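Local coordinates for GTP-binding protein (Thermus thermophilus, PDB 2DBY), which binds GDP and is probably an ATPase that associates with the 70S ribosome and its 50S subunit, at residues F321-E334 against W338-G351. Residues are numbered along the deposited sequence; the frame is centred on the assembly and turned at random.
Sequences FIRAEVIPWDKLVE and WARAKERGWVRLEG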
loop_
_atom_site.group_PDB
_atom_site.type_symbol
_atom_site.label_atom_id
_atom_site.label_comp_id
_atom_site.label_asym_id
_atom_site.label_seq_id
_atom_site.Cartn_x
_atom_site.Cartn_y
_atom_site.Cartn_z
ATOM N N PHE A 321 -12.284 -15.298 20.030
ATOM C CA PHE A 321 -11.078 -16.021 19.634
ATOM C C PHE A 321 -10.485 -16.767 20.805
ATOM O O PHE A 321 -10.210 -16.180 21.850
ATOM C CB PHE A 321 -10.003 -15.061 19.098
ATOM C CG PHE A 321 -8.752 -15.755 18.602
ATOM C CD1 PHE A 321 -8.684 -16.258 17.307
ATOM C CD2 PHE A 321 -7.654 -15.925 19.442
ATOM C CE1 PHE A 321 -7.534 -16.924 16.856
ATOM C CE2 PHE A 321 -6.506 -16.585 19.006
ATOM C CZ PHE A 321 -6.446 -17.088 17.704
ATOM N N ILE A 322 -10.283 -18.064 20.620
ATOM C CA ILE A 322 -9.679 -18.896 21.646
ATOM C C ILE A 322 -8.317 -19.318 21.105
ATOM O O ILE A 322 -7.291 -19.159 21.772
ATOM C CB ILE A 322 -10.522 -20.144 21.913
ATOM C CG1 ILE A 322 -11.978 -19.742 22.149
ATOM C CG2 ILE A 322 -9.972 -20.889 23.124
ATOM C CD1 ILE A 322 -12.884 -20.912 22.345
ATOM N N ARG A 323 -8.329 -19.843 19.881
ATOM C CA ARG A 323 -7.119 -20.289 19.188
ATOM C C ARG A 323 -7.446 -20.530 17.713
ATOM O O ARG A 323 -8.618 -20.510 17.318
ATOM C CB ARG A 323 -6.595 -21.579 19.813
ATOM C CG ARG A 323 -7.588 -22.722 19.754
ATOM C CD ARG A 323 -6.999 -24.001 20.327
ATOM N NE ARG A 323 -7.892 -25.142 20.135
ATOM C CZ ARG A 323 -7.540 -26.408 20.335
ATOM N NH1 ARG A 323 -6.309 -26.701 20.735
ATOM N NH2 ARG A 323 -8.417 -27.384 20.127
ATOM N N ALA A 324 -6.420 -20.749 16.898
ATOM C CA ALA A 324 -6.643 -21.005 15.474
ATOM C C ALA A 324 -5.625 -21.960 14.864
ATOM O O ALA A 324 -4.468 -21.986 15.262
ATOM C CB ALA A 324 -6.642 -19.678 14.691
ATOM N N GLU A 325 -6.073 -22.757 13.897
ATOM C CA GLU A 325 -5.189 -23.678 13.210
ATOM C C GLU A 325 -4.492 -22.791 12.173
ATOM O O GLU A 325 -5.139 -21.981 11.503
ATOM C CB GLU A 325 -6.001 -24.761 12.503
ATOM C CG GLU A 325 -6.929 -25.579 13.407
ATOM C CD GLU A 325 -8.017 -26.297 12.618
ATOM O OE1 GLU A 325 -7.691 -26.999 11.636
ATOM O OE2 GLU A 325 -9.205 -26.159 12.975
ATOM N N VAL A 326 -3.183 -22.951 12.041
ATOM C CA VAL A 326 -2.394 -22.161 11.111
ATOM C C VAL A 326 -1.384 -23.040 10.399
ATOM O O VAL A 326 -0.745 -23.892 11.016
ATOM C CB VAL A 326 -1.590 -21.070 11.852
ATOM C CG1 VAL A 326 -0.800 -20.220 10.849
ATOM C CG2 VAL A 326 -2.521 -20.223 12.694
ATOM N N ILE A 327 -1.232 -22.816 9.099
ATOM C CA ILE A 327 -0.270 -23.571 8.313
ATOM C C ILE A 327 0.050 -22.768 7.061
ATOM O O ILE A 327 -0.840 -22.157 6.475
ATOM C CB ILE A 327 -0.844 -24.976 7.916
ATOM C CG1 ILE A 327 0.160 -25.731 7.031
ATOM C CG2 ILE A 327 -2.193 -24.807 7.191
ATOM C CD1 ILE A 327 -0.313 -27.122 6.595
ATOM N N PRO A 328 1.332 -22.709 6.676
ATOM C CA PRO A 328 1.788 -21.987 5.482
ATOM C C PRO A 328 1.052 -22.582 4.288
ATOM O O PRO A 328 0.902 -23.800 4.191
ATOM C CB PRO A 328 3.263 -22.305 5.432
ATOM C CG PRO A 328 3.625 -22.469 6.875
ATOM C CD PRO A 328 2.470 -23.219 7.458
ATOM N N TRP A 329 0.608 -21.738 3.364
ATOM C CA TRP A 329 -0.153 -22.243 2.237
ATOM C C TRP A 329 0.568 -23.340 1.467
ATOM O O TRP A 329 -0.064 -24.276 0.987
ATOM C CB TRP A 329 -0.494 -21.105 1.259
ATOM C CG TRP A 329 0.708 -20.656 0.482
ATOM C CD1 TRP A 329 1.673 -19.777 0.896
ATOM C CD2 TRP A 329 1.121 -21.124 -0.806
ATOM N NE1 TRP A 329 2.657 -19.671 -0.044
ATOM C CE2 TRP A 329 2.346 -20.488 -1.104
ATOM C CE3 TRP A 329 0.580 -22.025 -1.737
ATOM C CZ2 TRP A 329 3.042 -20.721 -2.290
ATOM C CZ3 TRP A 329 1.283 -22.254 -2.930
ATOM C CH2 TRP A 329 2.496 -21.603 -3.185
ATOM N N ASP A 330 1.884 -23.215 1.344
ATOM C CA ASP A 330 2.649 -24.187 0.577
ATOM C C ASP A 330 2.662 -25.559 1.239
ATOM O O ASP A 330 2.720 -26.583 0.553
ATOM C CB ASP A 330 4.081 -23.705 0.369
ATOM C CG ASP A 330 4.742 -23.278 1.654
ATOM O OD1 ASP A 330 5.902 -23.669 1.899
ATOM O OD2 ASP A 330 4.107 -22.539 2.417
ATOM N N LYS A 331 2.594 -25.573 2.567
ATOM C CA LYS A 331 2.594 -26.838 3.295
ATOM C C LYS A 331 1.200 -27.453 3.233
ATOM O O LYS A 331 1.053 -28.679 3.260
ATOM C CB LYS A 331 3.019 -26.622 4.758
ATOM C CG LYS A 331 4.416 -26.056 4.939
ATOM C CD LYS A 331 5.489 -26.875 4.239
ATOM C CE LYS A 331 5.664 -28.272 4.852
ATOM N NZ LYS A 331 6.720 -29.059 4.131
ATOM N N LEU A 332 0.161 -26.621 3.169
ATOM C CA LEU A 332 -1.185 -27.167 3.058
ATOM C C LEU A 332 -1.290 -27.804 1.663
ATOM O O LEU A 332 -1.877 -28.877 1.485
ATOM C CB LEU A 332 -2.248 -26.067 3.213
ATOM C CG LEU A 332 -3.715 -26.511 3.221
ATOM C CD1 LEU A 332 -3.925 -27.615 4.288
ATOM C CD2 LEU A 332 -4.611 -25.289 3.523
ATOM N N VAL A 333 -0.734 -27.125 0.665
ATOM C CA VAL A 333 -0.770 -27.652 -0.700
ATOM C C VAL A 333 0.071 -28.938 -0.778
ATOM O O VAL A 333 -0.353 -29.930 -1.379
ATOM C CB VAL A 333 -0.213 -26.618 -1.714
ATOM C CG1 VAL A 333 -0.067 -27.242 -3.110
ATOM C CG2 VAL A 333 -1.182 -25.411 -1.792
ATOM N N GLU A 334 1.257 -28.907 -0.188
ATOM C CA GLU A 334 2.134 -30.082 -0.229
ATOM C C GLU A 334 1.481 -31.287 0.446
ATOM O O GLU A 334 1.621 -32.422 -0.025
ATOM C CB GLU A 334 3.473 -29.785 0.443
ATOM C CG GLU A 334 4.440 -30.982 0.396
ATOM C CD GLU A 334 5.795 -30.652 0.986
ATOM O OE1 GLU A 334 6.696 -31.524 0.943
ATOM O OE2 GLU A 334 5.967 -29.521 1.489
ATOM N N TRP A 338 -6.478 -30.358 4.672
ATOM C CA TRP A 338 -6.395 -30.132 6.105
ATOM C C TRP A 338 -6.205 -31.429 6.872
ATOM O O TRP A 338 -5.339 -31.514 7.741
ATOM C CB TRP A 338 -7.658 -29.453 6.619
ATOM C CG TRP A 338 -7.763 -27.995 6.306
ATOM C CD1 TRP A 338 -8.609 -27.408 5.415
ATOM C CD2 TRP A 338 -7.033 -26.936 6.933
ATOM N NE1 TRP A 338 -8.460 -26.039 5.452
ATOM C CE2 TRP A 338 -7.497 -25.723 6.375
ATOM C CE3 TRP A 338 -6.038 -26.893 7.912
ATOM C CZ2 TRP A 338 -7.001 -24.485 6.764
ATOM C CZ3 TRP A 338 -5.537 -25.649 8.302
ATOM C CH2 TRP A 338 -6.024 -24.463 7.723
ATOM N N ALA A 339 -7.020 -32.430 6.550
ATOM C CA ALA A 339 -6.935 -33.727 7.232
ATOM C C ALA A 339 -5.535 -34.311 7.028
ATOM O O ALA A 339 -4.913 -34.825 7.965
ATOM C CB ALA A 339 -7.989 -34.661 6.680
ATOM N N ARG A 340 -5.040 -34.223 5.794
ATOM C CA ARG A 340 -3.713 -34.724 5.477
ATOM C C ARG A 340 -2.590 -33.936 6.133
ATOM O O ARG A 340 -1.611 -34.516 6.580
ATOM C CB ARG A 340 -3.520 -34.769 3.959
ATOM C CG ARG A 340 -4.353 -35.847 3.299
ATOM C CD ARG A 340 -3.504 -36.675 2.359
ATOM N NE ARG A 340 -3.568 -36.177 0.993
ATOM C CZ ARG A 340 -2.739 -36.551 0.021
ATOM N NH1 ARG A 340 -1.772 -37.429 0.265
ATOM N NH2 ARG A 340 -2.883 -36.052 -1.200
ATOM N N ALA A 341 -2.733 -32.611 6.209
ATOM C CA ALA A 341 -1.711 -31.770 6.835
ATOM C C ALA A 341 -1.634 -32.027 8.339
ATOM O O ALA A 341 -0.556 -31.946 8.937
ATOM C CB ALA A 341 -2.015 -30.285 6.580
ATOM N N LYS A 342 -2.786 -32.292 8.947
ATOM C CA LYS A 342 -2.839 -32.589 10.377
ATOM C C LYS A 342 -2.061 -33.887 10.625
ATOM O O LYS A 342 -1.182 -33.952 11.496
ATOM C CB LYS A 342 -4.293 -32.763 10.826
ATOM C CG LYS A 342 -5.140 -31.490 10.840
ATOM C CD LYS A 342 -6.630 -31.829 11.000
ATOM C CE LYS A 342 -7.521 -30.594 10.977
ATOM N NZ LYS A 342 -7.408 -29.814 12.244
ATOM N N GLU A 343 -2.374 -34.912 9.834
ATOM C CA GLU A 343 -1.720 -36.216 9.963
ATOM C C GLU A 343 -0.215 -36.064 9.833
ATOM O O GLU A 343 0.542 -36.764 10.498
ATOM C CB GLU A 343 -2.243 -37.192 8.894
ATOM C CG GLU A 343 -1.476 -38.514 8.795
ATOM C CD GLU A 343 -0.328 -38.472 7.785
ATOM O OE1 GLU A 343 0.352 -39.505 7.618
ATOM O OE2 GLU A 343 -0.108 -37.412 7.157
ATOM N N ARG A 344 0.208 -35.144 8.975
ATOM C CA ARG A 344 1.628 -34.882 8.760
ATOM C C ARG A 344 2.177 -34.032 9.910
ATOM O O ARG A 344 3.383 -33.834 10.026
ATOM C CB ARG A 344 1.834 -34.139 7.440
ATOM C CG ARG A 344 1.732 -34.992 6.176
ATOM C CD ARG A 344 3.089 -35.558 5.797
ATOM N NE ARG A 344 3.247 -35.621 4.349
ATOM C CZ ARG A 344 4.389 -35.373 3.717
ATOM N NH1 ARG A 344 5.473 -35.052 4.411
ATOM N NH2 ARG A 344 4.445 -35.417 2.391
ATOM N N GLY A 345 1.290 -33.530 10.761
ATOM C CA GLY A 345 1.748 -32.705 11.862
ATOM C C GLY A 345 2.238 -31.336 11.400
ATOM O O GLY A 345 3.175 -30.765 11.979
ATOM N N TRP A 346 1.609 -30.799 10.358
ATOM C CA TRP A 346 2.006 -29.493 9.835
ATOM C C TRP A 346 1.039 -28.383 10.230
ATOM O O TRP A 346 1.300 -27.197 9.975
ATOM C CB TRP A 346 2.124 -29.539 8.304
ATOM C CG TRP A 346 3.309 -30.326 7.805
ATOM C CD1 TRP A 346 4.397 -30.725 8.533
ATOM C CD2 TRP A 346 3.545 -30.765 6.463
ATOM N NE1 TRP A 346 5.293 -31.382 7.726
ATOM C CE2 TRP A 346 4.796 -31.421 6.449
ATOM C CE3 TRP A 346 2.821 -30.668 5.269
ATOM C CZ2 TRP A 346 5.342 -31.976 5.286
ATOM C CZ3 TRP A 346 3.363 -31.222 4.109
ATOM C CH2 TRP A 346 4.614 -31.866 4.129
ATOM N N VAL A 347 -0.079 -28.753 10.843
ATOM C CA VAL A 347 -1.065 -27.761 11.253
ATOM C C VAL A 347 -0.817 -27.337 12.687
ATOM O O VAL A 347 -0.824 -28.165 13.602
ATOM C CB VAL A 347 -2.499 -28.304 11.126
ATOM C CG1 VAL A 347 -3.494 -27.321 11.736
ATOM C CG2 VAL A 347 -2.829 -28.547 9.640
ATOM N N ARG A 348 -0.596 -26.040 12.883
ATOM C CA ARG A 348 -0.332 -25.495 14.210
ATOM C C ARG A 348 -1.557 -24.881 14.875
ATOM O O ARG A 348 -2.476 -24.398 14.213
ATOM C CB ARG A 348 0.772 -24.434 14.135
ATOM C CG ARG A 348 2.189 -24.990 14.153
ATOM C CD ARG A 348 3.129 -24.186 13.260
ATOM N NE ARG A 348 2.965 -22.737 13.400
ATOM C CZ ARG A 348 2.894 -21.896 12.367
ATOM N NH1 ARG A 348 2.972 -22.368 11.129
ATOM N NH2 ARG A 348 2.737 -20.590 12.563
ATOM N N LEU A 349 -1.573 -24.928 16.203
ATOM C CA LEU A 349 -2.654 -24.321 16.954
ATOM C C LEU A 349 -1.964 -23.105 17.562
ATOM O O LEU A 349 -1.061 -23.248 18.388
ATOM C CB LEU A 349 -3.170 -25.282 18.036
ATOM C CG LEU A 349 -3.926 -26.511 17.507
ATOM C CD1 LEU A 349 -4.321 -27.431 18.663
ATOM C CD2 LEU A 349 -5.170 -26.062 16.743
ATOM N N GLU A 350 -2.358 -21.915 17.118
ATOM C CA GLU A 350 -1.746 -20.683 17.604
ATOM C C GLU A 350 -2.711 -19.889 18.465
ATOM O O GLU A 350 -3.930 -19.927 18.252
ATOM C CB GLU A 350 -1.287 -19.820 16.425
ATOM C CG GLU A 350 -0.220 -20.459 15.557
ATOM C CD GLU A 350 1.155 -20.504 16.219
ATOM O OE1 GLU A 350 2.130 -20.897 15.534
ATOM O OE2 GLU A 350 1.267 -20.147 17.410
ATOM N N GLY A 351 -2.153 -19.156 19.424
ATOM C CA GLY A 351 -2.974 -18.377 20.325
ATOM C C GLY A 351 -3.072 -16.904 19.985
ATOM O O GLY A 351 -2.738 -16.486 18.875
HETATM O O HOH W 1 5.896 -33.913 -0.101
#
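Lys331 NZ is gripped by two groups: Trp346, whose six-membered ring centroid lies 3.7 Å away in a cation-pi contact, and Glu334, whose OE2 takes a salt bridge of 2.8 Å. Two successive bends in the lysine chain, chi2 -55° and chi3 -66°, fold it back over the indole. Its CE therefore sits 3.5 Å above the same centroid, almost on the ring normal, as a CH-pi contact. Arg344 CB covers the opposite face, so the indole is sandwiched between two aliphatic groups. A water takes part too, donating to Glu334 OE1 and weakly accepting from Arg344 NH2.

Ahead of the lysine in the chain, strand 323-328 pairs antiparallel with strand 348-350, Ala324-Glu350 and Val326-Arg348 being hydrogen-bonded pairs and Glu325-Leu349 a non-hydrogen-bonded one; the shortest of the four backbone bonds joining the two strands runs 2.7 Å from Val326 N to Arg348 O. Strand 360-365 flanks 323-328 on its other side, giving a three-stranded sheet consistent with the ubiquitin-like TGS domain of the YchF/OLA1 subfamily.

Between sheet and helices, Ile327 splits its branches: CD1 reaches Ala341 CB at 3.6 Å, whereas CG2 touches Trp338 CZ3. Leu332 CD2 stands over one face of Trp338, 4.3 Å from the six-membered ring centroid, while Trp338 NE1 is satisfied by the carbonyl of Ala290. Beside this apolar patch, Lys342 NZ bridges to Glu325 OE1 at 2.9 Å, descending on the carboxylate from 65° out of its plane. On the sheet face shared with Val326, Arg348 meets Glu350 OE1 side-on through both NE and NH2, and Val326 CG2 packs against Glu350 CG.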